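Local structure of Lpg2148(MvcA) (Legionella pneumophila subsp. pneumophila str. Philadelphia 1, 6K11) at residues I126-P131 with K321-R326. The protein is a Legionella effector that probably regulates the ubiquitin-conjugating enzyme UBE2N through deamidase-mediated deubiquitination. Numbering follows the deposited sequence.
Sequences IDREDP and KRQPLR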
loop_
_atom_site.group_PDB
_atom_site.type_symbol
_atom_site.label_atom_id
_atom_site.label_comp_id
_atom_site.label_asym_id
_atom_site.label_seq_id
_atom_site.Cartn_x
_atom_site.Cartn_y
_atom_site.Cartn_z
ATOM N N ILE A 126 5.223 -3.443 4.411
ATOM C CA ILE A 126 6.563 -3.348 3.844
ATOM C C ILE A 126 6.772 -1.907 3.418
ATOM O O ILE A 126 5.975 -1.368 2.645
ATOM C CB ILE A 126 6.759 -4.289 2.643
ATOM C CG1 ILE A 126 6.218 -5.693 2.935
ATOM C CG2 ILE A 126 8.232 -4.320 2.210
ATOM C CD1 ILE A 126 7.099 -6.513 3.803
ATOM N N ASP A 127 7.841 -1.291 3.917
ATOM C CA ASP A 127 8.223 0.068 3.561
ATOM C C ASP A 127 9.487 0.041 2.716
ATOM O O ASP A 127 10.347 -0.826 2.892
ATOM C CB ASP A 127 8.497 0.925 4.805
ATOM C CG ASP A 127 7.267 1.140 5.652
ATOM O OD1 ASP A 127 6.161 1.158 5.075
ATOM O OD2 ASP A 127 7.411 1.286 6.887
ATOM N N ARG A 128 9.605 1.007 1.812
ATOM C CA ARG A 128 10.852 1.211 1.093
ATOM C C ARG A 128 11.450 2.552 1.497
ATOM O O ARG A 128 10.727 3.497 1.819
ATOM C CB ARG A 128 10.639 1.171 -0.416
ATOM C CG ARG A 128 9.714 2.237 -0.927
ATOM C CD ARG A 128 9.442 2.007 -2.394
ATOM N NE ARG A 128 9.046 3.234 -3.067
ATOM C CZ ARG A 128 7.792 3.639 -3.188
ATOM N NH1 ARG A 128 6.798 2.904 -2.678
ATOM N NH2 ARG A 128 7.532 4.769 -3.828
ATOM N N GLU A 129 12.778 2.621 1.483
ATOM C CA GLU A 129 13.493 3.833 1.869
ATOM C C GLU A 129 13.726 4.682 0.628
ATOM O O GLU A 129 14.406 4.250 -0.312
ATOM C CB GLU A 129 14.810 3.492 2.559
ATOM C CG GLU A 129 15.408 4.653 3.338
ATOM C CD GLU A 129 16.796 4.338 3.852
ATOM O OE1 GLU A 129 17.507 3.564 3.173
ATOM O OE2 GLU A 129 17.180 4.856 4.924
ATOM N N ASP A 130 13.161 5.883 0.625
ATOM C CA ASP A 130 13.061 6.704 -0.581
ATOM C C ASP A 130 13.446 8.149 -0.263
ATOM O O ASP A 130 12.609 9.055 -0.324
ATOM C CB ASP A 130 11.638 6.619 -1.140
ATOM C CG ASP A 130 11.490 7.292 -2.485
ATOM O OD1 ASP A 130 12.442 7.224 -3.292
ATOM O OD2 ASP A 130 10.415 7.871 -2.737
ATOM N N PRO A 131 14.716 8.404 0.062
ATOM C CA PRO A 131 15.145 9.799 0.367
ATOM C C PRO A 131 15.157 10.650 -0.894
ATOM O O PRO A 131 15.161 10.106 -2.012
ATOM C CB PRO A 131 16.562 9.619 0.933
ATOM C CG PRO A 131 17.058 8.338 0.293
ATOM C CD PRO A 131 15.840 7.449 0.148
ATOM N N LYS A 321 13.661 -4.182 -7.370
ATOM C CA LYS A 321 13.571 -3.568 -6.044
ATOM C C LYS A 321 14.973 -3.103 -5.678
ATOM O O LYS A 321 15.770 -3.849 -5.103
ATOM C CB LYS A 321 13.016 -4.552 -5.021
ATOM C CG LYS A 321 11.572 -4.988 -5.272
ATOM C CD LYS A 321 10.583 -3.811 -5.269
ATOM C CE LYS A 321 9.427 -4.081 -6.226
ATOM N NZ LYS A 321 8.822 -2.833 -6.763
ATOM N N ARG A 322 15.277 -1.855 -6.022
ATOM C CA ARG A 322 16.614 -1.294 -5.858
ATOM C C ARG A 322 16.785 -0.507 -4.571
ATOM O O ARG A 322 17.898 -0.051 -4.286
ATOM C CB ARG A 322 16.951 -0.403 -7.047
ATOM C CG ARG A 322 17.047 -1.174 -8.336
ATOM C CD ARG A 322 17.407 -0.269 -9.501
ATOM N NE ARG A 322 17.495 -1.029 -10.741
ATOM C CZ ARG A 322 16.915 -0.668 -11.881
ATOM N NH1 ARG A 322 16.206 0.450 -11.943
ATOM N NH2 ARG A 322 17.052 -1.422 -12.964
ATOM N N GLN A 323 15.727 -0.338 -3.792
ATOM C CA GLN A 323 15.843 0.427 -2.563
ATOM C C GLN A 323 15.703 -0.471 -1.341
ATOM O O GLN A 323 14.999 -1.488 -1.386
ATOM C CB GLN A 323 14.776 1.528 -2.490
ATOM C CG GLN A 323 14.773 2.487 -3.680
ATOM C CD GLN A 323 13.616 3.467 -3.594
ATOM O OE1 GLN A 323 12.470 3.073 -3.363
ATOM N NE2 GLN A 323 13.913 4.755 -3.762
ATOM N N PRO A 324 16.354 -0.113 -0.232
ATOM C CA PRO A 324 16.178 -0.876 1.008
ATOM C C PRO A 324 14.710 -0.995 1.382
ATOM O O PRO A 324 13.920 -0.071 1.170
ATOM C CB PRO A 324 16.944 -0.043 2.048
ATOM C CG PRO A 324 17.964 0.716 1.249
ATOM C CD PRO A 324 17.309 1.003 -0.071
ATOM N N LEU A 325 14.355 -2.151 1.942
ATOM C CA LEU A 325 13.016 -2.423 2.438
ATOM C C LEU A 325 13.102 -2.820 3.901
ATOM O O LEU A 325 14.134 -3.310 4.373
ATOM C CB LEU A 325 12.331 -3.556 1.648
ATOM C CG LEU A 325 12.251 -3.441 0.125
ATOM C CD1 LEU A 325 11.747 -4.763 -0.489
ATOM C CD2 LEU A 325 11.357 -2.284 -0.269
ATOM N N ARG A 326 11.997 -2.620 4.614
ATOM C CA ARG A 326 11.873 -3.078 5.987
ATOM C C ARG A 326 10.484 -3.658 6.184
ATOM O O ARG A 326 9.524 -3.248 5.527
ATOM C CB ARG A 326 12.122 -1.953 7.001
ATOM C CG ARG A 326 11.103 -0.859 6.973
ATOM C CD ARG A 326 11.284 0.055 8.171
ATOM N NE ARG A 326 10.244 1.071 8.223
ATOM C CZ ARG A 326 10.382 2.250 8.815
ATOM N NH1 ARG A 326 11.521 2.563 9.422
ATOM N NH2 ARG A 326 9.375 3.109 8.804
#
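D127 and R326 face each other as an antiparallel hydrogen-bonded pair, their backbones joined twice: D127 N to R326 O and R326 N to D127 O, both 3.0 Å. Their side chains leave the same face of the sheet and meet again in a salt bridge. R326 comes side-on, offering NE (3.1 Å) and NH2 (3.3 Å) to the single oxygen D127 OD2. NE takes the anti lone pair of that oxygen, which lies nearly in the guanidinium plane, while the carboxylate is turned 58° to it. The same D127 OD2 also takes a salt bridge from K328 NZ. With chi1 at 66°, R326 CG sits between its own N and carbonyl carbon, and the extended chain runs past D127 CB to reach OD2.

One residue on, R128 and L325 form a non-hydrogen-bonded pair whose side chains leave by the other face, where L325 CD2 packs 3.5 Å from R128 CB. E129 N then bonds P324 O at 2.9 Å, the last backbone bond between 126-131 and 321-326. Beyond it, side chains take over: the Q323 chain passes alongside E129 O (CD 3.5 Å from it), its NE2 giving a 2.9 Å bond to D130 OD1 from above the carboxylate plane. Its OE1 lies at the edge of the R128 guanidinium, the two flat groups nearly coplanar.

Farther out, W228 makes a cation-pi contact with R326. The contact closes one end of the pairing between strands 120-129 and 325-333 in the five-stranded antiparallel sheet. Strand 228-238 hydrogen-bonds along the other edge of 120-129, and helix 294-305 packs against L325.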